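Local coordinates for MUTM (fpg) protein (Thermus thermophilus, PDB 1EE8) that belongs to the MutM/Fpg family, combining a beta-rich N-terminal domain, a helical H2TH domain and a C-terminal zinc finger whose four cysteines hold a zinc ion, at residues G51-F56 and L119-E124; P123-E128 and E196-A201; P133-G138 and R188-A193. All blocks are in the same frame, centred on the assembly; numbering follows the deposited sequence.

Interaction 1: G51-F56 and L119-E124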
ATOM      1  N   GLY A  51       1.718  21.547 -11.553  1.00 23.56           N
ATOM      2  CA  GLY A  51       1.476  22.661 -10.655  1.00 22.79           C
ATOM      3  C   GLY A  51       2.599  22.696  -9.632  1.00 22.41           C
ATOM      4  O   GLY A  51       3.782  22.752  -9.988  1.00 22.71           O
ATOM      5  N   LYS A  52       2.227  22.641  -8.360  1.00 21.07           N
ATOM      6  CA  LYS A  52       3.194  22.660  -7.267  1.00 22.13           C
ATOM      7  C   LYS A  52       3.452  21.263  -6.732  1.00 22.41           C
ATOM      8  O   LYS A  52       4.141  21.101  -5.727  1.00 23.35           O
ATOM      9  CB  LYS A  52       2.682  23.530  -6.121  1.00 20.92           C
ATOM     10  CG  LYS A  52       2.482  24.978  -6.487  1.00 22.60           C
ATOM     11  CD  LYS A  52       1.869  25.746  -5.341  1.00 22.21           C
ATOM     12  CE  LYS A  52       1.542  27.166  -5.759  1.00 24.35           C
ATOM     13  NZ  LYS A  52       0.703  27.848  -4.739  1.00 25.92           N
ATOM     14  N   PHE A  53       2.896  20.253  -7.390  1.00 22.65           N
ATOM     15  CA  PHE A  53       3.088  18.882  -6.940  1.00 23.62           C
ATOM     16  C   PHE A  53       4.274  18.214  -7.600  1.00 24.02           C
ATOM     17  O   PHE A  53       4.572  18.446  -8.772  1.00 24.18           O
ATOM     18  CB  PHE A  53       1.863  18.010  -7.232  1.00 22.49           C
ATOM     19  CG  PHE A  53       0.630  18.416  -6.489  1.00 24.47           C
ATOM     20  CD1 PHE A  53      -0.298  19.272  -7.075  1.00 23.31           C
ATOM     21  CD2 PHE A  53       0.370  17.909  -5.217  1.00 23.74           C
ATOM     22  CE1 PHE A  53      -1.466  19.610  -6.407  1.00 23.63           C
ATOM     23  CE2 PHE A  53      -0.797  18.246  -4.540  1.00 22.93           C
ATOM     24  CZ  PHE A  53      -1.713  19.093  -5.134  1.00 22.94           C
ATOM     25  N   LEU A  54       4.933  17.367  -6.830  1.00 23.90           N
ATOM     26  CA  LEU A  54       6.066  16.608  -7.318  1.00 24.38           C
ATOM     27  C   LEU A  54       5.533  15.177  -7.366  1.00 23.63           C
ATOM     28  O   LEU A  54       4.922  14.709  -6.403  1.00 22.49           O
ATOM     29  CB  LEU A  54       7.214  16.729  -6.322  1.00 25.65           C
ATOM     30  CG  LEU A  54       8.647  16.543  -6.804  1.00 28.18           C
ATOM     31  CD1 LEU A  54       8.940  17.481  -7.966  1.00 26.69           C
ATOM     32  CD2 LEU A  54       9.590  16.809  -5.633  1.00 28.79           C
ATOM     33  N   LEU A  55       5.728  14.492  -8.486  1.00 23.45           N
ATOM     34  CA  LEU A  55       5.246  13.122  -8.608  1.00 23.85           C
ATOM     35  C   LEU A  55       6.358  12.158  -9.005  1.00 23.94           C
ATOM     36  O   LEU A  55       6.992  12.326 -10.046  1.00 24.12           O
ATOM     37  CB  LEU A  55       4.117  13.024  -9.641  1.00 23.76           C
ATOM     38  CG  LEU A  55       2.802  13.786  -9.445  1.00 25.12           C
ATOM     39  CD1 LEU A  55       2.984  15.261  -9.793  1.00 22.99           C
ATOM     40  CD2 LEU A  55       1.736  13.169 -10.344  1.00 24.46           C
ATOM     41  N   PHE A  56       6.599  11.160  -8.160  1.00 23.84           N
ATOM     42  CA  PHE A  56       7.597  10.146  -8.450  1.00 24.42           C
ATOM     43  C   PHE A  56       6.850   9.000  -9.128  1.00 23.82           C
ATOM     44  O   PHE A  56       5.958   8.393  -8.525  1.00 23.99           O
ATOM     45  CB  PHE A  56       8.248   9.642  -7.158  1.00 25.16           C
ATOM     46  CG  PHE A  56       9.129  10.654  -6.484  1.00 25.93           C
ATOM     47  CD1 PHE A  56      10.495  10.693  -6.745  1.00 26.31           C
ATOM     48  CD2 PHE A  56       8.589  11.586  -5.601  1.00 26.34           C
ATOM     49  CE1 PHE A  56      11.312  11.648  -6.136  1.00 27.70           C
ATOM     50  CE2 PHE A  56       9.396  12.541  -4.989  1.00 27.18           C
ATOM     51  CZ  PHE A  56      10.761  12.571  -5.258  1.00 27.62           C
ATOM     52  N   LEU A 119      -6.412  17.138 -10.203  1.00 38.09           N
ATOM     53  CA  LEU A 119      -7.270  16.801 -11.335  1.00 38.29           C
ATOM     54  C   LEU A 119      -7.847  18.005 -12.067  1.00 37.99           C
ATOM     55  O   LEU A 119      -8.204  17.906 -13.238  1.00 39.28           O
ATOM     56  CB  LEU A 119      -8.423  15.908 -10.871  1.00 39.03           C
ATOM     57  CG  LEU A 119      -8.064  14.473 -10.488  1.00 39.44           C
ATOM     58  CD1 LEU A 119      -9.294  13.776  -9.933  1.00 39.14           C
ATOM     59  CD2 LEU A 119      -7.527  13.739 -11.707  1.00 39.51           C
ATOM     60  N   ARG A 120      -7.946  19.138 -11.382  1.00 36.49           N
ATOM     61  CA  ARG A 120      -8.504  20.332 -11.997  1.00 36.09           C
ATOM     62  C   ARG A 120      -7.471  21.398 -12.370  1.00 35.84           C
ATOM     63  O   ARG A 120      -7.825  22.428 -12.939  1.00 36.54           O
ATOM     64  CB  ARG A 120      -9.553  20.953 -11.073  1.00 35.74           C
ATOM     65  CG  ARG A 120      -9.033  21.347  -9.707  1.00 35.24           C
ATOM     66  CD  ARG A 120      -9.963  22.356  -9.064  1.00 35.93           C
ATOM     67  NE  ARG A 120      -9.496  22.805  -7.755  1.00 36.90           N
ATOM     68  CZ  ARG A 120      -9.584  22.086  -6.639  1.00 37.38           C
ATOM     69  NH1 ARG A 120      -9.130  22.582  -5.496  1.00 38.17           N
ATOM     70  NH2 ARG A 120     -10.130  20.879  -6.662  1.00 36.35           N
ATOM     71  N   LEU A 121      -6.204  21.167 -12.047  1.00 35.11           N
ATOM     72  CA  LEU A 121      -5.165  22.144 -12.372  1.00 35.23           C
ATOM     73  C   LEU A 121      -5.257  22.595 -13.824  1.00 35.27           C
ATOM     74  O   LEU A 121      -5.499  21.788 -14.722  1.00 35.57           O
ATOM     75  CB  LEU A 121      -3.775  21.555 -12.115  1.00 34.14           C
ATOM     76  CG  LEU A 121      -3.363  21.354 -10.653  1.00 34.08           C
ATOM     77  CD1 LEU A 121      -1.999  20.679 -10.606  1.00 33.76           C
ATOM     78  CD2 LEU A 121      -3.333  22.695  -9.930  1.00 33.00           C
ATOM     79  N   GLY A 122      -5.066  23.891 -14.053  1.00 35.88           N
ATOM     80  CA  GLY A 122      -5.122  24.409 -15.404  1.00 34.82           C
ATOM     81  C   GLY A 122      -3.860  24.044 -16.157  1.00 34.92           C
ATOM     82  O   GLY A 122      -3.017  23.307 -15.643  1.00 34.43           O
ATOM     83  N   PRO A 123      -3.693  24.547 -17.386  1.00 35.25           N
ATOM     84  CA  PRO A 123      -2.495  24.231 -18.165  1.00 35.03           C
ATOM     85  C   PRO A 123      -1.203  24.689 -17.484  1.00 34.95           C
ATOM     86  O   PRO A 123      -1.195  25.672 -16.736  1.00 34.86           O
ATOM     87  CB  PRO A 123      -2.749  24.956 -19.483  1.00 35.27           C
ATOM     88  CG  PRO A 123      -3.561  26.145 -19.051  1.00 35.51           C
ATOM     89  CD  PRO A 123      -4.538  25.526 -18.091  1.00 35.00           C
ATOM     90  N   GLU A 124      -0.118  23.965 -17.744  1.00 34.97           N
ATOM     91  CA  GLU A 124       1.180  24.294 -17.172  1.00 35.82           C
ATOM     92  C   GLU A 124       1.682  25.583 -17.844  1.00 35.97           C
ATOM     93  O   GLU A 124       1.969  25.602 -19.043  1.00 35.33           O
ATOM     94  CB  GLU A 124       2.160  23.143 -17.415  1.00 36.81           C
ATOM     95  CG  GLU A 124       3.011  22.746 -16.202  1.00 40.06           C
ATOM     96  CD  GLU A 124       2.208  22.102 -15.079  1.00 41.10           C
ATOM     97  OE1 GLU A 124       2.783  21.277 -14.336  1.00 42.21           O
ATOM     98  OE2 GLU A 124       1.009  22.418 -14.926  1.00 42.51           O
TER
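G51 meets two side chains of 119-124: the carboxylate of E124, which binds its backbone N, and the methyl end of L121, which packs beside it. The setting is a beta hairpin. Strands 42-50 and 53-58 are antiparallel neighbours in the large sheet of the N-terminal domain, and G51 and K52 form the turn between them, the positive phi of G51 followed by the near-helical K52 being consistent with type II'. The chain leaving helix 117-120 passes this turn.

The one hydrogen bond across the contact runs from G51 N to E124 OE1, 3.0 Å long with an angle of 150° at the hydrogen. The donor uses the syn side of the carboxylate but stands 33° out of its plane. A bend at chi2 (68°) turns the E124 chain back to the glycine, although its first side-chain bond does not point there. Next to this polar grip, L121 CD1 lies 3.9 Å from G51 N and 4.0 Å from G51 CA. The same methyl reaches the edge of the F53 ring, close to the ring plane.

In the second shell the carboxylate is held by charge: R50 NH1 makes a salt bridge to OE2 and R49 NH2 another to OE1, so that OE1 serves both a main-chain N-H and a guanidinium. Bonds to both oxygens should limit rotation of the group and probably stabilise its negative charge. R49 NH2 also bonds to G51 O, bracing the turn from within the hairpin, while R50 NH2 bonds to G122 O and ties the hairpin to the chain after helix 117-120. Away from the charges, the F53 ring lies against I115 and V65, and its atom nearest L121 is CD1, 4.2 Å from L121 CD1.

Interaction 2: P123-E128 and E196-A201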
ATOM      1  N   PRO A 123      -3.693  24.547 -17.386  1.00 35.25           N
ATOM      2  CA  PRO A 123      -2.495  24.231 -18.165  1.00 35.03           C
ATOM      3  C   PRO A 123      -1.203  24.689 -17.484  1.00 34.95           C
ATOM      4  O   PRO A 123      -1.195  25.672 -16.736  1.00 34.86           O
ATOM      5  CB  PRO A 123      -2.749  24.956 -19.483  1.00 35.27           C
ATOM      6  CG  PRO A 123      -3.561  26.145 -19.051  1.00 35.51           C
ATOM      7  CD  PRO A 123      -4.538  25.526 -18.091  1.00 35.00           C
ATOM      8  N   GLU A 124      -0.118  23.965 -17.744  1.00 34.97           N
ATOM      9  CA  GLU A 124       1.180  24.294 -17.172  1.00 35.82           C
ATOM     10  C   GLU A 124       1.682  25.583 -17.844  1.00 35.97           C
ATOM     11  O   GLU A 124       1.969  25.602 -19.043  1.00 35.33           O
ATOM     12  CB  GLU A 124       2.160  23.143 -17.415  1.00 36.81           C
ATOM     13  CG  GLU A 124       3.011  22.746 -16.202  1.00 40.06           C
ATOM     14  CD  GLU A 124       2.208  22.102 -15.079  1.00 41.10           C
ATOM     15  OE1 GLU A 124       2.783  21.277 -14.336  1.00 42.21           O
ATOM     16  OE2 GLU A 124       1.009  22.418 -14.926  1.00 42.51           O
ATOM     17  N   PRO A 125       1.789  26.676 -17.067  1.00 35.33           N
ATOM     18  CA  PRO A 125       2.235  28.006 -17.501  1.00 34.89           C
ATOM     19  C   PRO A 125       3.350  28.057 -18.544  1.00 34.32           C
ATOM     20  O   PRO A 125       3.289  28.855 -19.479  1.00 34.26           O
ATOM     21  CB  PRO A 125       2.640  28.670 -16.187  1.00 35.52           C
ATOM     22  CG  PRO A 125       1.643  28.109 -15.230  1.00 34.15           C
ATOM     23  CD  PRO A 125       1.631  26.640 -15.600  1.00 34.73           C
ATOM     24  N   LEU A 126       4.368  27.220 -18.386  1.00 34.82           N
ATOM     25  CA  LEU A 126       5.482  27.204 -19.326  1.00 36.27           C
ATOM     26  C   LEU A 126       5.318  26.155 -20.420  1.00 37.48           C
ATOM     27  O   LEU A 126       6.302  25.583 -20.889  1.00 38.07           O
ATOM     28  CB  LEU A 126       6.795  26.960 -18.579  1.00 35.00           C
ATOM     29  CG  LEU A 126       7.138  28.012 -17.525  1.00 34.98           C
ATOM     30  CD1 LEU A 126       8.417  27.613 -16.810  1.00 34.63           C
ATOM     31  CD2 LEU A 126       7.284  29.380 -18.188  1.00 34.75           C
ATOM     32  N   SER A 127       4.077  25.904 -20.830  1.00 38.95           N
ATOM     33  CA  SER A 127       3.823  24.915 -21.873  1.00 39.60           C
ATOM     34  C   SER A 127       3.034  25.518 -23.025  1.00 40.35           C
ATOM     35  O   SER A 127       2.486  26.617 -22.913  1.00 39.30           O
ATOM     36  CB  SER A 127       3.055  23.713 -21.306  1.00 38.96           C
ATOM     37  OG  SER A 127       1.701  24.038 -21.037  1.00 38.77           O
ATOM     38  N   GLU A 128       2.981  24.778 -24.127  1.00 41.47           N
ATOM     39  CA  GLU A 128       2.261  25.200 -25.321  1.00 41.97           C
ATOM     40  C   GLU A 128       0.765  25.208 -25.027  1.00 41.34           C
ATOM     41  O   GLU A 128      -0.010  25.886 -25.704  1.00 40.53           O
ATOM     42  CB  GLU A 128       2.563  24.229 -26.462  1.00 44.34           C
ATOM     43  CG  GLU A 128       4.054  24.099 -26.768  1.00 47.50           C
ATOM     44  CD  GLU A 128       4.516  22.653 -26.891  1.00 48.94           C
ATOM     45  OE1 GLU A 128       5.718  22.440 -27.168  1.00 49.99           O
ATOM     46  OE2 GLU A 128       3.684  21.735 -26.709  1.00 49.63           O
ATOM     47  N   GLU A 196       7.337  34.924 -18.426  1.00 28.92           N
ATOM     48  CA  GLU A 196       8.743  35.335 -18.340  1.00 29.71           C
ATOM     49  C   GLU A 196       9.296  35.197 -16.928  1.00 28.16           C
ATOM     50  O   GLU A 196      10.410  34.719 -16.731  1.00 28.10           O
ATOM     51  CB  GLU A 196       8.913  36.792 -18.761  1.00 32.20           C
ATOM     52  CG  GLU A 196       8.546  37.114 -20.185  1.00 36.80           C
ATOM     53  CD  GLU A 196       8.761  38.584 -20.491  1.00 39.13           C
ATOM     54  OE1 GLU A 196       9.917  39.049 -20.381  1.00 40.93           O
ATOM     55  OE2 GLU A 196       7.777  39.274 -20.831  1.00 41.47           O
ATOM     56  N   VAL A 197       8.523  35.645 -15.944  1.00 26.70           N
ATOM     57  CA  VAL A 197       8.968  35.568 -14.558  1.00 25.89           C
ATOM     58  C   VAL A 197       9.174  34.121 -14.131  1.00 25.07           C
ATOM     59  O   VAL A 197      10.167  33.789 -13.491  1.00 24.99           O
ATOM     60  CB  VAL A 197       7.958  36.252 -13.601  1.00 26.58           C
ATOM     61  CG1 VAL A 197       8.383  36.050 -12.155  1.00 27.78           C
ATOM     62  CG2 VAL A 197       7.889  37.735 -13.905  1.00 26.40           C
ATOM     63  N   LEU A 198       8.242  33.253 -14.499  1.00 24.41           N
ATOM     64  CA  LEU A 198       8.357  31.850 -14.129  1.00 24.31           C
ATOM     65  C   LEU A 198       9.562  31.236 -14.821  1.00 24.98           C
ATOM     66  O   LEU A 198      10.369  30.554 -14.187  1.00 23.57           O
ATOM     67  CB  LEU A 198       7.078  31.094 -14.502  1.00 22.73           C
ATOM     68  CG  LEU A 198       5.813  31.456 -13.712  1.00 22.92           C
ATOM     69  CD1 LEU A 198       4.623  30.646 -14.248  1.00 22.33           C
ATOM     70  CD2 LEU A 198       6.020  31.161 -12.222  1.00 22.12           C
ATOM     71  N   ALA A 199       9.689  31.497 -16.119  1.00 25.30           N
ATOM     72  CA  ALA A 199      10.806  30.968 -16.895  1.00 26.49           C
ATOM     73  C   ALA A 199      12.118  31.461 -16.292  1.00 26.53           C
ATOM     74  O   ALA A 199      13.073  30.701 -16.161  1.00 25.92           O
ATOM     75  CB  ALA A 199      10.691  31.408 -18.369  1.00 25.93           C
ATOM     76  N   GLU A 200      12.157  32.739 -15.919  1.00 26.97           N
ATOM     77  CA  GLU A 200      13.353  33.310 -15.314  1.00 26.98           C
ATOM     78  C   GLU A 200      13.625  32.691 -13.938  1.00 25.82           C
ATOM     79  O   GLU A 200      14.762  32.333 -13.622  1.00 23.18           O
ATOM     80  CB  GLU A 200      13.208  34.832 -15.185  1.00 29.78           C
ATOM     81  CG  GLU A 200      13.386  35.583 -16.503  1.00 32.30           C
ATOM     82  CD  GLU A 200      13.099  37.071 -16.386  1.00 35.33           C
ATOM     83  OE1 GLU A 200      13.411  37.662 -15.327  1.00 36.67           O
ATOM     84  OE2 GLU A 200      12.573  37.654 -17.363  1.00 36.91           O
ATOM     85  N   ALA A 201      12.575  32.558 -13.130  1.00 25.14           N
ATOM     86  CA  ALA A 201      12.711  31.985 -11.794  1.00 26.18           C
ATOM     87  C   ALA A 201      13.270  30.570 -11.886  1.00 27.44           C
ATOM     88  O   ALA A 201      14.086  30.160 -11.061  1.00 28.27           O
ATOM     89  CB  ALA A 201      11.363  31.973 -11.092  1.00 26.75           C
TER
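L126 and L198 share the same first torsion, with CG anti to the carbonyl carbon (chi1 -60° and -68°), and both chains run extended to CD1; in L198 that methyl makes the contact, whereas in L126 the branch CD2 comes closest and CD1 lies by the A199 backbone. Both CB atoms point at the opposite segment, yet the leucines are not joined end to end. L126 reaches across to the helix surface, where CD2 lies 3.8 Å from A199 N and 4.0 Å from A199 CB, while also touching L198 CB at 4.1 Å. L198 turns its CD1 to P125, the residue before L126, meeting the proline ring at CB, a close 3.4 Å, tighter than ordinary carbon packing, and then at CG, 4.0 Å away. The P125 ring and the L198 side chain slant across each other.

What presents P125 and L126 side by side is a type I turn from E124 to S127, in which they are the two central residues. The turn's own bond, S127 N to E124 O, is weak; S127 OG adds a second to the same oxygen (2.5 Å), in the carbonyl plane on a lone pair.

Helix 3-17 adds a third wall, L3 touching P125 and P4 touching L198. In this way a type I turn in the loop before helix 132-140 is packed, by apolar contacts, on the long helix 184-203 of the H2TH (helix-two-turn-helix) domain.

Interaction 3: P133-G138 and R188-A193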
ATOM      1  N   PRO A 133      -6.131  32.859 -25.349  1.00 35.64           N
ATOM      2  CA  PRO A 133      -7.594  32.876 -25.451  1.00 35.86           C
ATOM      3  C   PRO A 133      -8.257  32.357 -24.175  1.00 35.22           C
ATOM      4  O   PRO A 133      -9.116  33.025 -23.593  1.00 36.04           O
ATOM      5  CB  PRO A 133      -7.862  31.979 -26.659  1.00 37.05           C
ATOM      6  CG  PRO A 133      -6.667  32.264 -27.537  1.00 36.64           C
ATOM      7  CD  PRO A 133      -5.529  32.218 -26.531  1.00 35.50           C
ATOM      8  N   GLY A 134      -7.851  31.164 -23.748  1.00 34.92           N
ATOM      9  CA  GLY A 134      -8.407  30.580 -22.541  1.00 34.15           C
ATOM     10  C   GLY A 134      -8.103  31.440 -21.328  1.00 34.59           C
ATOM     11  O   GLY A 134      -8.984  31.711 -20.507  1.00 33.44           O
ATOM     12  N   PHE A 135      -6.851  31.878 -21.221  1.00 34.43           N
ATOM     13  CA  PHE A 135      -6.424  32.719 -20.110  1.00 34.79           C
ATOM     14  C   PHE A 135      -7.275  33.979 -20.054  1.00 35.40           C
ATOM     15  O   PHE A 135      -7.840  34.316 -19.011  1.00 34.40           O
ATOM     16  CB  PHE A 135      -4.938  33.083 -20.262  1.00 34.47           C
ATOM     17  CG  PHE A 135      -4.434  34.036 -19.207  1.00 34.12           C
ATOM     18  CD1 PHE A 135      -4.124  35.355 -19.533  1.00 34.14           C
ATOM     19  CD2 PHE A 135      -4.287  33.618 -17.885  1.00 33.71           C
ATOM     20  CE1 PHE A 135      -3.672  36.249 -18.555  1.00 33.46           C
ATOM     21  CE2 PHE A 135      -3.837  34.501 -16.899  1.00 34.25           C
ATOM     22  CZ  PHE A 135      -3.529  35.821 -17.238  1.00 33.88           C
ATOM     23  N   PHE A 136      -7.379  34.666 -21.188  1.00 36.70           N
ATOM     24  CA  PHE A 136      -8.166  35.887 -21.270  1.00 38.07           C
ATOM     25  C   PHE A 136      -9.622  35.601 -20.893  1.00 37.93           C
ATOM     26  O   PHE A 136     -10.201  36.302 -20.059  1.00 37.53           O
ATOM     27  CB  PHE A 136      -8.068  36.478 -22.688  1.00 39.47           C
ATOM     28  CG  PHE A 136      -8.764  37.804 -22.847  1.00 41.33           C
ATOM     29  CD1 PHE A 136      -8.633  38.798 -21.881  1.00 41.93           C
ATOM     30  CD2 PHE A 136      -9.534  38.068 -23.974  1.00 42.33           C
ATOM     31  CE1 PHE A 136      -9.259  40.034 -22.035  1.00 42.80           C
ATOM     32  CE2 PHE A 136     -10.164  39.302 -24.138  1.00 42.72           C
ATOM     33  CZ  PHE A 136     -10.027  40.288 -23.167  1.00 42.55           C
ATOM     34  N   ARG A 137     -10.210  34.567 -21.495  1.00 38.36           N
ATOM     35  CA  ARG A 137     -11.592  34.206 -21.185  1.00 39.29           C
ATOM     36  C   ARG A 137     -11.745  33.935 -19.692  1.00 39.07           C
ATOM     37  O   ARG A 137     -12.738  34.333 -19.073  1.00 38.86           O
ATOM     38  CB  ARG A 137     -12.021  32.963 -21.974  1.00 41.00           C
ATOM     39  CG  ARG A 137     -13.394  32.429 -21.558  1.00 43.16           C
ATOM     40  CD  ARG A 137     -13.949  31.356 -22.508  1.00 45.27           C
ATOM     41  NE  ARG A 137     -13.037  30.234 -22.734  1.00 46.63           N
ATOM     42  CZ  ARG A 137     -12.082  30.214 -23.664  1.00 47.34           C
ATOM     43  NH1 ARG A 137     -11.901  31.256 -24.467  1.00 47.58           N
ATOM     44  NH2 ARG A 137     -11.307  29.148 -23.795  1.00 47.30           N
ATOM     45  N   GLY A 138     -10.752  33.259 -19.120  1.00 39.15           N
ATOM     46  CA  GLY A 138     -10.786  32.942 -17.705  1.00 38.43           C
ATOM     47  C   GLY A 138     -10.823  34.181 -16.839  1.00 38.50           C
ATOM     48  O   GLY A 138     -11.392  34.173 -15.747  1.00 39.19           O
ATOM     49  N   ARG A 188      -2.838  40.643 -22.170  1.00 29.93           N
ATOM     50  CA  ARG A 188      -1.682  40.130 -22.900  1.00 29.44           C
ATOM     51  C   ARG A 188      -0.374  40.444 -22.157  1.00 27.96           C
ATOM     52  O   ARG A 188       0.575  39.661 -22.207  1.00 26.34           O
ATOM     53  CB  ARG A 188      -1.626  40.703 -24.324  1.00 32.35           C
ATOM     54  CG  ARG A 188      -2.562  40.007 -25.319  1.00 35.17           C
ATOM     55  CD  ARG A 188      -2.000  40.034 -26.745  1.00 39.80           C
ATOM     56  NE  ARG A 188      -2.828  39.283 -27.696  1.00 42.64           N
ATOM     57  CZ  ARG A 188      -4.018  39.683 -28.142  1.00 42.93           C
ATOM     58  NH1 ARG A 188      -4.530  40.834 -27.730  1.00 44.10           N
ATOM     59  NH2 ARG A 188      -4.700  38.928 -28.992  1.00 43.67           N
ATOM     60  N   ARG A 189      -0.318  41.589 -21.478  1.00 27.09           N
ATOM     61  CA  ARG A 189       0.887  41.947 -20.729  1.00 26.63           C
ATOM     62  C   ARG A 189       1.065  40.998 -19.547  1.00 25.78           C
ATOM     63  O   ARG A 189       2.167  40.521 -19.278  1.00 25.62           O
ATOM     64  CB  ARG A 189       0.807  43.380 -20.202  1.00 27.43           C
ATOM     65  CG  ARG A 189       0.984  44.452 -21.249  1.00 28.79           C
ATOM     66  CD  ARG A 189       1.767  45.626 -20.678  1.00 28.64           C
ATOM     67  NE  ARG A 189       1.119  46.228 -19.517  1.00 27.54           N
ATOM     68  CZ  ARG A 189       0.062  47.027 -19.578  1.00 28.91           C
ATOM     69  NH1 ARG A 189      -0.454  47.528 -18.462  1.00 29.10           N
ATOM     70  NH2 ARG A 189      -0.476  47.333 -20.754  1.00 29.58           N
ATOM     71  N   LEU A 190      -0.031  40.731 -18.844  1.00 25.68           N
ATOM     72  CA  LEU A 190      -0.002  39.839 -17.695  1.00 26.10           C
ATOM     73  C   LEU A 190       0.358  38.419 -18.137  1.00 27.04           C
ATOM     74  O   LEU A 190       1.079  37.698 -17.438  1.00 27.98           O
ATOM     75  CB  LEU A 190      -1.361  39.856 -16.992  1.00 26.29           C
ATOM     76  CG  LEU A 190      -1.474  39.046 -15.697  1.00 26.28           C
ATOM     77  CD1 LEU A 190      -0.316  39.392 -14.771  1.00 26.51           C
ATOM     78  CD2 LEU A 190      -2.804  39.339 -15.027  1.00 25.34           C
ATOM     79  N   TYR A 191      -0.139  38.027 -19.308  1.00 27.20           N
ATOM     80  CA  TYR A 191       0.128  36.703 -19.867  1.00 26.12           C
ATOM     81  C   TYR A 191       1.615  36.534 -20.122  1.00 26.29           C
ATOM     82  O   TYR A 191       2.215  35.533 -19.743  1.00 26.65           O
ATOM     83  CB  TYR A 191      -0.635  36.525 -21.186  1.00 26.94           C
ATOM     84  CG  TYR A 191      -0.332  35.238 -21.931  1.00 28.53           C
ATOM     85  CD1 TYR A 191      -0.909  34.026 -21.544  1.00 30.23           C
ATOM     86  CD2 TYR A 191       0.537  35.232 -23.020  1.00 29.93           C
ATOM     87  CE1 TYR A 191      -0.627  32.840 -22.224  1.00 30.92           C
ATOM     88  CE2 TYR A 191       0.827  34.058 -23.707  1.00 31.30           C
ATOM     89  CZ  TYR A 191       0.240  32.864 -23.304  1.00 32.92           C
ATOM     90  OH  TYR A 191       0.513  31.701 -23.991  1.00 33.18           O
ATOM     91  N   ARG A 192       2.208  37.531 -20.766  1.00 26.22           N
ATOM     92  CA  ARG A 192       3.624  37.506 -21.101  1.00 26.67           C
ATOM     93  C   ARG A 192       4.518  37.634 -19.862  1.00 26.16           C
ATOM     94  O   ARG A 192       5.513  36.911 -19.714  1.00 24.47           O
ATOM     95  CB  ARG A 192       3.914  38.641 -22.087  1.00 28.16           C
ATOM     96  CG  ARG A 192       5.342  38.723 -22.578  1.00 31.36           C
ATOM     97  CD  ARG A 192       5.475  39.849 -23.603  1.00 33.05           C
ATOM     98  NE  ARG A 192       6.867  40.232 -23.825  1.00 36.32           N
ATOM     99  CZ  ARG A 192       7.245  41.228 -24.618  1.00 37.24           C
ATOM    100  NH1 ARG A 192       6.330  41.941 -25.266  1.00 37.91           N
ATOM    101  NH2 ARG A 192       8.534  41.514 -24.762  1.00 37.80           N
ATOM    102  N   ALA A 193       4.163  38.556 -18.975  1.00 25.49           N
ATOM    103  CA  ALA A 193       4.943  38.770 -17.757  1.00 26.40           C
ATOM    104  C   ALA A 193       4.975  37.507 -16.894  1.00 26.58           C
ATOM    105  O   ALA A 193       6.021  37.109 -16.380  1.00 27.49           O
ATOM    106  CB  ALA A 193       4.353  39.927 -16.964  1.00 25.09           C
TER
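F135 projects from helix 132-140 towards helix 184-203, and its ring touches L190 and Y191 through different atoms. At the far end, F135 CZ lies 4.1 Å from L190 CG, which sits at the ring edge near its plane; the two side chains cross at about a right angle. CD1 and CE1 of F135 each come within 4.0 Å of Y191 CB, and CE1 is equally near Y191 N, so the phenylalanine also rests on the helix backbone.

The two aromatic rings are tilted by 49° with centroids 6.0 Å apart, an oblique aromatic pair. Their nearest atoms are the two CD1 carbons, 4.0 Å apart. For F135, CG stands anti to the backbone N (chi1 176°), which carries the ring towards helix 184-203.

Each partner has further neighbours in the H2TH domain. L190 is packed against L146 and L150 of helix 146-152 and L168 of helix 161-170, while the Y191 ring meets that of F130.

No hydrogen bond crosses between 133-138 and 188-193. The contact therefore depends on van der Waals fit and the burial of apolar surface, whereas the polar end of Y191 is directed elsewhere, its OH being hydrogen-bonded to F130 O.

Overall arrangement
The three contacts trace the passage from the N-terminal sheet domain into the helical H2TH domain. Interaction 1 joins the hairpin of strands 42-50 and 53-58 to the chain after helix 117-120. Interaction 2 starts on the same connection, sharing P123 and E124, with its centre about 13 Å from that of interaction 1. The centres of interactions 2 and 3 are about 13 Å apart. Those of interactions 1 and 3 are about 19 Å apart, so the three form a bent path. Along the sequence interaction 3 is nested inside the loop closed by interaction 2, and both use helix 184-203. This helix thus receives first helix 132-140 and then, further along, the preceding loop, while residues 119-124 link its domain to the sheet.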